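Local atomic coordinates of alkylpurine DNA glycosylase AlkC (Pseudomonas fluorescens, PDB entry 5VHV), a protein that excises alkylated purine bases from damaged DNA as a base-excision-repair glycosylase that does not flip the damaged nucleotide out of the double helix. Residues 23-28 against 60-65; 67-72 against 89-94; 252-257 against 278-283; 286-291 against 309-314. One frame throughout, in Å; residues are numbered along the deposited sequence.

Contact 1. Residues 23-28 against 60-65; sequences AVYPAF and VIPLDY
F28 and I61 mark the nearest backbone approach, with their CA atoms 6.9 Å apart, where a type I turn running from Y25 to F28 meets the stretch that leaves helix 46-60 at I61. Two aromatic rings on the first segment do the touching. The Y25 ring reaches across with CG anti to the backbone N (chi1 178°), which carries its hydroxyl to the far segment. There, OH of Y25 lies 3.4 Å from CD of P62, a carbon close to the ring plane at the edge. L63 arrives from the opposite direction and sets CD1 over a face of the ring, 4.0 Å from CZ of Y25. F28 works deeper in: its CE1 lies 3.9 Å from CG2 of V60, and CG1 of I61 meets the same CE1 at the ring edge, in plane, also at 3.9 Å. The evidence therefore points to apolar contact, with the turn closed locally by F28 N bonding to Y25 O at 2.9 Å. Behind it F28 rests on A18 and M21. The turn after helix 11-24 thus packs on the loop joining helices 46-60 and 65-75, in a helical part consistent with the HEAT-like repeats of the AlkC/AlkD family.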
loop_
_atom_site.group_PDB
_atom_site.type_symbol
_atom_site.label_atom_id
_atom_site.label_comp_id
_atom_site.label_asym_id
_atom_site.label_seq_id
_atom_site.Cartn_x
_atom_site.Cartn_y
_atom_site.Cartn_z
ATOM N N ALA A 23 26.733 9.285 21.778
ATOM C CA ALA A 23 26.371 8.705 23.067
ATOM C C ALA A 23 26.701 7.217 23.113
ATOM O O ALA A 23 27.143 6.714 24.151
ATOM C CB ALA A 23 24.885 8.932 23.372
ATOM N N VAL A 24 26.496 6.491 22.007
ATOM C CA VAL A 24 26.813 5.058 22.004
ATOM C C VAL A 24 28.271 4.795 21.632
ATOM O O VAL A 24 28.782 3.692 21.890
ATOM C CB VAL A 24 25.900 4.242 21.066
ATOM C CG1 VAL A 24 24.426 4.525 21.361
ATOM C CG2 VAL A 24 26.198 4.494 19.604
ATOM N N TYR A 25 28.960 5.784 21.070
ATOM C CA TYR A 25 30.293 5.587 20.498
ATOM C C TYR A 25 31.062 6.879 20.695
ATOM O O TYR A 25 31.077 7.754 19.820
ATOM C CB TYR A 25 30.190 5.215 19.021
ATOM C CG TYR A 25 31.492 5.031 18.274
ATOM C CD1 TYR A 25 32.632 4.525 18.903
ATOM C CD2 TYR A 25 31.579 5.364 16.937
ATOM C CE1 TYR A 25 33.816 4.350 18.199
ATOM C CE2 TYR A 25 32.765 5.195 16.224
ATOM C CZ TYR A 25 33.870 4.683 16.858
ATOM O OH TYR A 25 35.046 4.523 16.128
ATOM N N PRO A 26 31.704 7.047 21.854
ATOM C CA PRO A 26 32.279 8.359 22.194
ATOM C C PRO A 26 33.265 8.892 21.171
ATOM O O PRO A 26 33.325 10.109 20.968
ATOM C CB PRO A 26 32.944 8.092 23.553
ATOM C CG PRO A 26 32.096 7.046 24.159
ATOM C CD PRO A 26 31.656 6.150 23.022
ATOM N N ALA A 27 34.020 8.027 20.501
ATOM C CA ALA A 27 35.003 8.441 19.509
ATOM C C ALA A 27 34.395 8.705 18.129
ATOM O O ALA A 27 35.133 8.930 17.167
ATOM C CB ALA A 27 36.101 7.377 19.401
ATOM N N PHE A 28 33.073 8.716 18.016
ATOM C CA PHE A 28 32.414 8.925 16.727
ATOM C C PHE A 28 32.857 10.233 16.085
ATOM O O PHE A 28 32.905 11.283 16.734
ATOM C CB PHE A 28 30.898 8.944 16.936
ATOM C CG PHE A 28 30.077 9.158 15.656
ATOM C CD1 PHE A 28 30.190 8.302 14.564
ATOM C CD2 PHE A 28 29.174 10.222 15.572
ATOM C CE1 PHE A 28 29.422 8.502 13.396
ATOM C CE2 PHE A 28 28.406 10.430 14.415
ATOM C CZ PHE A 28 28.529 9.566 13.328
ATOM N N VAL A 60 32.582 7.283 7.752
ATOM C CA VAL A 60 33.371 7.890 8.818
ATOM C C VAL A 60 33.634 6.967 10.003
ATOM O O VAL A 60 34.421 7.349 10.886
ATOM C CB VAL A 60 32.733 9.207 9.304
ATOM C CG1 VAL A 60 32.452 10.129 8.114
ATOM C CG2 VAL A 60 31.470 8.959 10.112
ATOM N N ILE A 61 33.044 5.778 10.057
ATOM C CA ILE A 61 33.190 4.885 11.204
ATOM C C ILE A 61 34.338 3.917 10.919
ATOM O O ILE A 61 34.231 3.108 9.983
ATOM C CB ILE A 61 31.895 4.124 11.497
ATOM C CG1 ILE A 61 30.847 5.110 12.033
ATOM C CG2 ILE A 61 32.146 2.985 12.469
ATOM C CD1 ILE A 61 29.450 4.513 12.271
ATOM N N PRO A 62 35.409 3.925 11.712
ATOM C CA PRO A 62 36.561 3.073 11.383
ATOM C C PRO A 62 36.475 1.671 11.956
ATOM O O PRO A 62 37.481 1.097 12.383
ATOM C CB PRO A 62 37.733 3.841 12.003
ATOM C CG PRO A 62 37.118 4.447 13.210
ATOM C CD PRO A 62 35.748 4.888 12.779
ATOM N N LEU A 63 35.279 1.115 12.003
ATOM C CA LEU A 63 35.050 -0.208 12.556
ATOM C C LEU A 63 34.544 -1.127 11.455
ATOM O O LEU A 63 34.056 -0.676 10.412
ATOM C CB LEU A 63 34.031 -0.159 13.702
ATOM C CG LEU A 63 34.354 0.820 14.836
ATOM C CD1 LEU A 63 33.222 0.847 15.850
ATOM C CD2 LEU A 63 35.668 0.478 15.513
ATOM N N ASP A 64 34.656 -2.428 11.689
ATOM C CA ASP A 64 34.157 -3.370 10.701
ATOM C C ASP A 64 32.642 -3.513 10.810
ATOM O O ASP A 64 31.970 -2.831 11.594
ATOM C CB ASP A 64 34.878 -4.708 10.839
ATOM C CG ASP A 64 34.567 -5.441 12.137
ATOM O OD1 ASP A 64 33.586 -5.114 12.842
ATOM O OD2 ASP A 64 35.326 -6.377 12.449
ATOM N N TYR A 65 32.091 -4.404 9.984
ATOM C CA TYR A 65 30.635 -4.513 9.909
ATOM C C TYR A 65 30.027 -5.039 11.205
ATOM O O TYR A 65 29.107 -4.393 11.741
ATOM C CB TYR A 65 30.258 -5.362 8.688
ATOM C CG TYR A 65 28.785 -5.600 8.534
ATOM C CD1 TYR A 65 27.943 -4.573 8.171
ATOM C CD2 TYR A 65 28.229 -6.857 8.749
ATOM C CE1 TYR A 65 26.580 -4.786 8.025
ATOM C CE2 TYR A 65 26.882 -7.078 8.606
ATOM C CZ TYR A 65 26.054 -6.048 8.238
ATOM O OH TYR A 65 24.688 -6.245 8.098
#

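Contact 2. Residues 67-72 against 89-94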
loop_
_atom_site.group_PDB
_atom_site.type_symbol
_atom_site.label_atom_id
_atom_site.label_comp_id
_atom_site.label_asym_id
_atom_site.label_seq_id
_atom_site.Cartn_x
_atom_site.Cartn_y
_atom_site.Cartn_z
ATOM N N GLN A 67 31.168 -4.894 14.240
ATOM C CA GLN A 67 31.360 -3.877 15.272
ATOM C C GLN A 67 30.423 -2.696 15.067
ATOM O O GLN A 67 29.849 -2.168 16.032
ATOM C CB GLN A 67 32.812 -3.392 15.273
ATOM C CG GLN A 67 33.849 -4.430 15.678
ATOM C CD GLN A 67 35.283 -3.948 15.431
ATOM O OE1 GLN A 67 35.570 -3.235 14.457
ATOM N NE2 GLN A 67 36.182 -4.330 16.321
ATOM N N THR A 68 30.250 -2.261 13.823
ATOM C CA THR A 68 29.316 -1.170 13.567
ATOM C C THR A 68 27.889 -1.598 13.900
ATOM O O THR A 68 27.122 -0.818 14.477
ATOM C CB THR A 68 29.431 -0.689 12.110
ATOM O OG1 THR A 68 30.779 -0.254 11.854
ATOM C CG2 THR A 68 28.489 0.473 11.853
ATOM N N LEU A 69 27.514 -2.839 13.565
ATOM C CA LEU A 69 26.163 -3.301 13.889
ATOM C C LEU A 69 25.907 -3.229 15.390
ATOM O O LEU A 69 24.813 -2.848 15.824
ATOM C CB LEU A 69 25.942 -4.731 13.386
ATOM C CG LEU A 69 25.602 -4.960 11.917
ATOM C CD1 LEU A 69 25.259 -6.432 11.749
ATOM C CD2 LEU A 69 24.458 -4.073 11.425
ATOM N N THR A 70 26.903 -3.584 16.198
ATOM C CA THR A 70 26.743 -3.471 17.646
ATOM C C THR A 70 26.367 -2.047 18.047
ATOM O O THR A 70 25.465 -1.846 18.872
ATOM C CB THR A 70 28.020 -3.927 18.346
ATOM O OG1 THR A 70 28.204 -5.324 18.083
ATOM C CG2 THR A 70 27.941 -3.706 19.856
ATOM N N LEU A 71 27.029 -1.045 17.464
ATOM C CA LEU A 71 26.673 0.342 17.761
ATOM C C LEU A 71 25.255 0.654 17.301
ATOM O O LEU A 71 24.508 1.357 17.988
ATOM C CB LEU A 71 27.635 1.305 17.086
ATOM C CG LEU A 71 29.116 1.155 17.434
ATOM C CD1 LEU A 71 29.918 2.197 16.688
ATOM C CD2 LEU A 71 29.349 1.280 18.940
ATOM N N LEU A 72 24.888 0.180 16.115
ATOM C CA LEU A 72 23.584 0.517 15.564
ATOM C C LEU A 72 22.451 -0.166 16.336
ATOM O O LEU A 72 21.349 0.396 16.447
ATOM C CB LEU A 72 23.557 0.149 14.085
ATOM C CG LEU A 72 24.574 0.907 13.190
ATOM C CD1 LEU A 72 24.423 0.433 11.751
ATOM C CD2 LEU A 72 24.398 2.426 13.252
ATOM N N PRO A 89 18.032 -0.555 8.725
ATOM C CA PRO A 89 17.985 -1.662 7.753
ATOM C C PRO A 89 18.688 -1.341 6.447
ATOM O O PRO A 89 19.290 -2.234 5.836
ATOM C CB PRO A 89 16.473 -1.906 7.559
ATOM C CG PRO A 89 15.794 -0.784 8.227
ATOM C CD PRO A 89 16.693 -0.193 9.232
ATOM N N HIS A 90 18.680 -0.081 6.014
ATOM C CA HIS A 90 19.398 0.262 4.796
ATOM C C HIS A 90 20.887 -0.039 4.926
ATOM O O HIS A 90 21.508 -0.548 3.985
ATOM C CB HIS A 90 19.206 1.729 4.433
ATOM C CG HIS A 90 19.788 2.078 3.099
ATOM N ND1 HIS A 90 19.174 1.751 1.905
ATOM C CD2 HIS A 90 20.967 2.660 2.770
ATOM C CE1 HIS A 90 19.943 2.148 0.899
ATOM N NE2 HIS A 90 21.033 2.706 1.402
ATOM N N TYR A 91 21.471 0.273 6.088
ATOM C CA TYR A 91 22.879 -0.026 6.313
ATOM C C TYR A 91 23.135 -1.525 6.164
ATOM O O TYR A 91 24.117 -1.947 5.547
ATOM C CB TYR A 91 23.283 0.497 7.705
ATOM C CG TYR A 91 24.741 0.285 8.022
ATOM C CD1 TYR A 91 25.179 -0.950 8.436
ATOM C CD2 TYR A 91 25.680 1.320 7.904
ATOM C CE1 TYR A 91 26.496 -1.189 8.695
ATOM C CE2 TYR A 91 27.014 1.084 8.165
ATOM C CZ TYR A 91 27.408 -0.174 8.566
ATOM O OH TYR A 91 28.727 -0.463 8.822
ATOM N N VAL A 92 22.226 -2.349 6.680
ATOM C CA VAL A 92 22.389 -3.798 6.587
ATOM C C VAL A 92 22.338 -4.257 5.129
ATOM O O VAL A 92 23.127 -5.103 4.693
ATOM C CB VAL A 92 21.303 -4.492 7.439
ATOM C CG1 VAL A 92 21.297 -5.987 7.185
ATOM C CG2 VAL A 92 21.496 -4.175 8.904
ATOM N N ALA A 93 21.359 -3.764 4.370
ATOM C CA ALA A 93 21.263 -4.154 2.962
ATOM C C ALA A 93 22.469 -3.684 2.158
ATOM O O ALA A 93 22.899 -4.369 1.218
ATOM C CB ALA A 93 19.985 -3.598 2.356
ATOM N N SER A 94 23.033 -2.529 2.523
ATOM C CA SER A 94 24.160 -1.966 1.788
ATOM C C SER A 94 25.447 -2.733 2.055
ATOM O O SER A 94 26.208 -3.020 1.123
ATOM C CB SER A 94 24.348 -0.491 2.153
ATOM O OG SER A 94 23.239 0.319 1.742
HETATM O O HOH W 1 30.575 1.183 9.347
#
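Y91 bridges helices 65-75 and 87-95, neighbours in the helical part; the axes of segments 67-72 and 89-94 approach to 11.4 Å, nearly antiparallel at 168°. Its CB heads for the other helix, and a chi1 of -178° swings the ring away from the backbone N and onward in that direction. From CB outward, CG and CD1 of Y91 come first, each 3.7 Å from CD1 of L72. CD1 of L72 sits over the face of the Y91 ring, 3.9 Å from its centroid and 19° off the normal, which meets the criteria for a CH-pi contact. CD2 and CE1 also lie under this methyl. CE1 and CE2 both approach CG2 of T68, which lies 3.5 Å from CZ of Y91. At the tip, OH of Y91 is 3.2 Å from CG2 of T68. OH of Y91 and a water oxygen in the ring plane are a doubtfully short 2.5 Å apart. The water donates to OG1 of T68 at 2.9 Å, and OG1 is also bonded to the carbonyl O of D64. Beside the ring, CD2 of L69 meets CG2 of V92 at 3.9 Å. Chemically, dispersion and CH-pi packing join the helices, while one water may bridge the buried phenol and the threonine hydroxyl.

Contact 3. Residues 252-257 against 278-283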
loop_
_atom_site.group_PDB
_atom_site.type_symbol
_atom_site.label_atom_id
_atom_site.label_comp_id
_atom_site.label_asym_id
_atom_site.label_seq_id
_atom_site.Cartn_x
_atom_site.Cartn_y
_atom_site.Cartn_z
ATOM N N GLU A 252 -31.557 -7.011 -8.400
ATOM C CA GLU A 252 -32.982 -6.936 -8.709
ATOM C C GLU A 252 -33.471 -5.586 -8.201
ATOM O O GLU A 252 -34.022 -5.453 -7.109
ATOM C CB GLU A 252 -33.730 -8.107 -8.083
ATOM C CG GLU A 252 -33.323 -9.469 -8.631
ATOM C CD GLU A 252 -33.587 -9.612 -10.120
ATOM O OE1 GLU A 252 -34.486 -8.916 -10.640
ATOM O OE2 GLU A 252 -32.891 -10.419 -10.773
ATOM N N VAL A 253 -33.227 -4.554 -9.013
ATOM C CA VAL A 253 -33.490 -3.175 -8.620
ATOM C C VAL A 253 -33.856 -2.364 -9.852
ATOM O O VAL A 253 -33.530 -2.731 -10.980
ATOM C CB VAL A 253 -32.272 -2.510 -7.926
ATOM C CG1 VAL A 253 -31.849 -3.276 -6.676
ATOM C CG2 VAL A 253 -31.109 -2.373 -8.905
ATOM N N LYS A 254 -34.524 -1.240 -9.617
ATOM C CA LYS A 254 -34.693 -0.178 -10.597
ATOM C C LYS A 254 -33.953 1.057 -10.103
ATOM O O LYS A 254 -33.872 1.297 -8.900
ATOM C CB LYS A 254 -36.175 0.150 -10.818
ATOM C CG LYS A 254 -36.944 -0.968 -11.512
ATOM C CD LYS A 254 -38.370 -0.562 -11.874
ATOM C CE LYS A 254 -39.251 -0.409 -10.647
ATOM N NZ LYS A 254 -40.707 -0.537 -10.986
ATOM N N ILE A 255 -33.396 1.829 -11.026
ATOM C CA ILE A 255 -32.689 3.062 -10.691
ATOM C C ILE A 255 -33.564 4.240 -11.103
ATOM O O ILE A 255 -34.134 4.239 -12.202
ATOM C CB ILE A 255 -31.304 3.113 -11.357
ATOM C CG1 ILE A 255 -30.535 4.354 -10.918
ATOM C CG2 ILE A 255 -31.413 3.060 -12.878
ATOM C CD1 ILE A 255 -29.056 4.283 -11.271
ATOM N N HIS A 256 -33.719 5.215 -10.197
ATOM C CA HIS A 256 -34.560 6.387 -10.436
ATOM C C HIS A 256 -33.788 7.668 -10.165
ATOM O O HIS A 256 -32.836 7.687 -9.376
ATOM C CB HIS A 256 -35.815 6.408 -9.545
ATOM C CG HIS A 256 -36.644 5.171 -9.633
ATOM N ND1 HIS A 256 -37.377 4.845 -10.755
ATOM C CD2 HIS A 256 -36.862 4.182 -8.736
ATOM C CE1 HIS A 256 -38.012 3.706 -10.543
ATOM N NE2 HIS A 256 -37.717 3.284 -9.326
ATOM N N HIS A 257 -34.220 8.743 -10.821
ATOM C CA HIS A 257 -33.739 10.090 -10.519
ATOM C C HIS A 257 -32.243 10.263 -10.792
ATOM O O HIS A 257 -31.598 11.111 -10.172
ATOM C CB HIS A 257 -34.015 10.479 -9.053
ATOM C CG HIS A 257 -35.412 10.200 -8.584
ATOM N ND1 HIS A 257 -36.528 10.645 -9.255
ATOM C CD2 HIS A 257 -35.867 9.559 -7.480
ATOM C CE1 HIS A 257 -37.615 10.258 -8.606
ATOM N NE2 HIS A 257 -37.239 9.601 -7.523
ATOM N N GLU A 278 -34.431 1.142 -6.175
ATOM C CA GLU A 278 -35.639 0.513 -5.668
ATOM C C GLU A 278 -35.524 -0.993 -5.849
ATOM O O GLU A 278 -35.385 -1.475 -6.978
ATOM C CB GLU A 278 -36.876 1.034 -6.393
ATOM C CG GLU A 278 -38.179 0.360 -5.931
ATOM C CD GLU A 278 -39.299 0.484 -6.939
ATOM O OE1 GLU A 278 -40.279 -0.286 -6.833
ATOM O OE2 GLU A 278 -39.196 1.341 -7.839
ATOM N N SER A 279 -35.614 -1.731 -4.750
ATOM C CA SER A 279 -35.633 -3.179 -4.845
ATOM C C SER A 279 -36.912 -3.648 -5.525
ATOM O O SER A 279 -38.011 -3.147 -5.258
ATOM C CB SER A 279 -35.536 -3.822 -3.471
ATOM O OG SER A 279 -35.895 -5.196 -3.544
ATOM N N THR A 280 -36.759 -4.629 -6.401
ATOM C CA THR A 280 -37.893 -5.327 -6.994
ATOM C C THR A 280 -37.940 -6.780 -6.548
ATOM O O THR A 280 -38.647 -7.590 -7.152
ATOM C CB THR A 280 -37.825 -5.247 -8.518
ATOM O OG1 THR A 280 -36.659 -5.939 -8.966
ATOM C CG2 THR A 280 -37.741 -3.799 -8.984
ATOM N N ALA A 281 -37.204 -7.123 -5.478
ATOM C CA ALA A 281 -37.044 -8.499 -5.032
ATOM C C ALA A 281 -37.884 -8.781 -3.792
ATOM O O ALA A 281 -38.152 -7.873 -2.995
ATOM C CB ALA A 281 -35.574 -8.784 -4.706
ATOM N N PRO A 282 -38.272 -10.047 -3.590
ATOM C CA PRO A 282 -39.068 -10.415 -2.413
ATOM C C PRO A 282 -38.263 -10.605 -1.137
ATOM O O PRO A 282 -38.862 -10.855 -0.085
ATOM C CB PRO A 282 -39.720 -11.737 -2.848
ATOM C CG PRO A 282 -38.744 -12.339 -3.782
ATOM C CD PRO A 282 -38.074 -11.189 -4.501
ATOM N N ALA A 283 -36.943 -10.496 -1.189
ATOM C CA ALA A 283 -36.093 -10.663 -0.022
ATOM C C ALA A 283 -34.960 -9.653 -0.089
ATOM O O ALA A 283 -34.695 -9.076 -1.149
ATOM C CB ALA A 283 -35.521 -12.085 0.054
HETATM O O HOH W 2 -37.045 -8.660 -9.334
HETATM O O HOH W 3 -35.761 -5.214 -11.593
#
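K254 and E278 form the hydrogen-bonded pair of a short antiparallel ladder in the beta hairpin of strands 253-265 and 270-279, with V253 and S279 as the neighbouring non-hydrogen-bonded pair; the side chains of the two pairs lie on opposite faces of the sheet. The backbone polar atoms are matched in sequence. K254 N donates to E278 O at 2.8 Å, and E278 N returns a bond to K254 O at 2.8 Å. Past the ladder, T280 N reaches E252 O at 2.9 Å; the N-H...O angle is 178°, although the donor stands above the carbonyl plane. On the second strand S279 OG accepts from A281 N at 3.0 Å, an ST turn as the chain leaves the sheet, and G317 N adds a weak bond to the same oxygen.

Among the side chains, OE2 of E278 accepts from H256. The E278 chain is extended from CB outward (chi1 178°, chi2 -159°), so that the carboxylate runs alongside K254 toward H256. NE2 of H256 donates to OE2 of E278 at 2.9 Å, from within its own ring plane; ring and carboxylate are 25° from coplanar. NZ of K254 makes a long salt bridge to OE2 of E278, at 4.0 Å. At the other end one water donates to OE1 of E252 and to T280 O, and is also bonded to T280 OG1. The H256 bond and the distant K254 ammonium would probably favour an ionised E278, adding a modest side-chain tie to the backbone ladder.

Contact 4. Residues 286-291 against 309-314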
loop_
_atom_site.group_PDB
_atom_site.type_symbol
_atom_site.label_atom_id
_atom_site.label_comp_id
_atom_site.label_asym_id
_atom_site.label_seq_id
_atom_site.Cartn_x
_atom_site.Cartn_y
_atom_site.Cartn_z
ATOM N N LYS A 286 -27.787 -8.160 -0.993
ATOM C CA LYS A 286 -26.528 -7.470 -0.776
ATOM C C LYS A 286 -26.087 -6.790 -2.070
ATOM O O LYS A 286 -26.069 -7.414 -3.136
ATOM C CB LYS A 286 -25.459 -8.452 -0.297
ATOM C CG LYS A 286 -25.658 -8.937 1.141
ATOM C CD LYS A 286 -24.543 -9.890 1.580
ATOM C CE LYS A 286 -24.833 -10.495 2.950
ATOM N NZ LYS A 286 -26.155 -11.189 3.004
ATOM N N LEU A 287 -25.761 -5.506 -1.976
ATOM C CA LEU A 287 -25.360 -4.718 -3.131
ATOM C C LEU A 287 -23.985 -4.110 -2.913
ATOM O O LEU A 287 -23.661 -3.638 -1.819
ATOM C CB LEU A 287 -26.351 -3.585 -3.415
ATOM C CG LEU A 287 -27.805 -3.980 -3.700
ATOM C CD1 LEU A 287 -28.663 -2.761 -3.995
ATOM C CD2 LEU A 287 -27.858 -4.941 -4.859
ATOM N N VAL A 288 -23.202 -4.095 -3.981
ATOM C CA VAL A 288 -21.980 -3.308 -4.064
ATOM C C VAL A 288 -22.240 -2.245 -5.119
ATOM O O VAL A 288 -22.438 -2.564 -6.297
ATOM C CB VAL A 288 -20.762 -4.171 -4.404
ATOM C CG1 VAL A 288 -19.550 -3.276 -4.787
ATOM C CG2 VAL A 288 -20.425 -5.057 -3.190
ATOM N N VAL A 289 -22.311 -0.995 -4.683
ATOM C CA VAL A 289 -22.622 0.143 -5.535
ATOM C C VAL A 289 -21.374 1.004 -5.645
ATOM O O VAL A 289 -20.904 1.558 -4.645
ATOM C CB VAL A 289 -23.794 0.958 -4.970
ATOM C CG1 VAL A 289 -24.162 2.085 -5.919
ATOM C CG2 VAL A 289 -25.008 0.064 -4.734
ATOM N N ASP A 290 -20.851 1.126 -6.861
ATOM C CA ASP A 290 -19.707 1.977 -7.157
ATOM C C ASP A 290 -20.085 2.893 -8.328
ATOM O O ASP A 290 -21.198 2.836 -8.855
ATOM C CB ASP A 290 -18.460 1.127 -7.475
ATOM C CG ASP A 290 -17.941 0.356 -6.264
ATOM O OD1 ASP A 290 -18.119 0.833 -5.115
ATOM O OD2 ASP A 290 -17.327 -0.720 -6.448
ATOM N N TYR A 291 -19.181 3.787 -8.719
ATOM C CA TYR A 291 -19.401 4.583 -9.922
ATOM C C TYR A 291 -18.080 4.768 -10.630
ATOM O O TYR A 291 -17.013 4.531 -10.064
ATOM C CB TYR A 291 -20.037 5.951 -9.632
ATOM C CG TYR A 291 -19.186 6.949 -8.882
ATOM C CD1 TYR A 291 -19.049 6.868 -7.510
ATOM C CD2 TYR A 291 -18.585 8.026 -9.542
ATOM C CE1 TYR A 291 -18.306 7.786 -6.815
ATOM C CE2 TYR A 291 -17.838 8.961 -8.839
ATOM C CZ TYR A 291 -17.721 8.838 -7.489
ATOM O OH TYR A 291 -16.995 9.744 -6.765
ATOM N N LEU A 309 -18.682 3.701 -3.666
ATOM C CA LEU A 309 -19.825 4.460 -3.168
ATOM C C LEU A 309 -20.402 3.848 -1.901
ATOM O O LEU A 309 -20.249 4.440 -0.829
ATOM C CB LEU A 309 -20.875 4.593 -4.268
ATOM C CG LEU A 309 -21.264 6.011 -4.627
ATOM C CD1 LEU A 309 -22.287 5.942 -5.787
ATOM C CD2 LEU A 309 -21.832 6.709 -3.435
ATOM N N LYS A 310 -21.055 2.690 -1.977
ATOM C CA LYS A 310 -21.742 2.121 -0.826
ATOM C C LYS A 310 -21.855 0.613 -1.004
ATOM O O LYS A 310 -22.156 0.137 -2.099
ATOM C CB LYS A 310 -23.140 2.751 -0.694
ATOM C CG LYS A 310 -23.811 2.609 0.659
ATOM C CD LYS A 310 -25.224 3.201 0.614
ATOM C CE LYS A 310 -25.964 3.042 1.934
ATOM N NZ LYS A 310 -25.431 3.934 2.995
ATOM N N ALA A 311 -21.634 -0.133 0.071
ATOM C CA ALA A 311 -21.927 -1.563 0.102
ATOM C C ALA A 311 -22.945 -1.783 1.211
ATOM O O ALA A 311 -22.689 -1.426 2.364
ATOM C CB ALA A 311 -20.663 -2.386 0.339
ATOM N N PHE A 312 -24.093 -2.350 0.880
ATOM C CA PHE A 312 -25.153 -2.453 1.877
ATOM C C PHE A 312 -26.175 -3.485 1.431
ATOM O O PHE A 312 -26.141 -3.982 0.305
ATOM C CB PHE A 312 -25.832 -1.095 2.107
ATOM C CG PHE A 312 -26.671 -0.642 0.952
ATOM C CD1 PHE A 312 -26.077 -0.271 -0.244
ATOM C CD2 PHE A 312 -28.053 -0.590 1.052
ATOM C CE1 PHE A 312 -26.845 0.130 -1.315
ATOM C CE2 PHE A 312 -28.822 -0.179 -0.016
ATOM C CZ PHE A 312 -28.215 0.176 -1.199
ATOM N N SER A 313 -27.104 -3.778 2.342
ATOM C CA SER A 313 -28.241 -4.646 2.084
ATOM C C SER A 313 -29.483 -3.796 1.866
ATOM O O SER A 313 -29.791 -2.920 2.682
ATOM C CB SER A 313 -28.463 -5.610 3.247
ATOM O OG SER A 313 -29.711 -6.259 3.123
ATOM N N LEU A 314 -30.181 -4.058 0.763
ATOM C CA LEU A 314 -31.409 -3.364 0.398
ATOM C C LEU A 314 -32.597 -4.271 0.696
ATOM O O LEU A 314 -32.705 -5.366 0.128
ATOM C CB LEU A 314 -31.384 -2.973 -1.081
ATOM C CG LEU A 314 -32.545 -2.106 -1.592
ATOM C CD1 LEU A 314 -32.609 -0.758 -0.869
ATOM C CD2 LEU A 314 -32.413 -1.903 -3.098
#
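L287 and F312 face each other as a hydrogen-bonded pair in an antiparallel beta hairpin in the beta part of the chain, consistent with the immunoglobulin-like domain of AlkC; the two strand axes come within 4.7 Å. Backbone bonds come first: L287 N to F312 O at 2.8 Å is answered by F312 N to L287 O, and V289 N to K310 O by K310 N to V289 O. Near the D290 end the pairing slips, because L309 and K310 both face V289, a classic bulge. Apolar packing follows on the face carrying L287, V289 and F312. CG2 of V289 meets CE1 of F312 at the ring edge, 3.9 Å away, while CD1 of L287 touches CD2 of L314 at 4.0 Å. F312 has CG between its backbone N and carbonyl carbon (chi1 70°), which brings the ring back over its own strand, with CE of K310 above one face. CG of L309 comes within 3.7 Å of CD1 of Y291. Side-chain polarity appears at D290, whose OD2 forms a salt bridge with K308. At the bulge, V289 O takes a weak second bond from L309 N, which also donates to OD1 of D290 at 3.3 Å, on the anti side of the carboxylate.

Overall arrangement
The four contacts follow one another along the chain and fall into two pairs on opposite sides of its centre. Contacts 1 and 2 lie in the helical part, centres 11 Å apart, joined through helix 65-75: L71 meets Y25, and T68 meets I61. Contacts 3 and 4, centres 13 Å apart, are successive hairpins of the same beta domain, joined where CD2 of L314 packs against S279 and V253. Between the pairs, the centres of contacts 2 and 4 are about 50 Å apart. The centres of contacts 1 and 3 are about 72 Å apart. Nearest atoms of contacts 4 and 2 lie about 6 and 10 Å from the bound DNA, consistent with a helical and a beta part that both approach it.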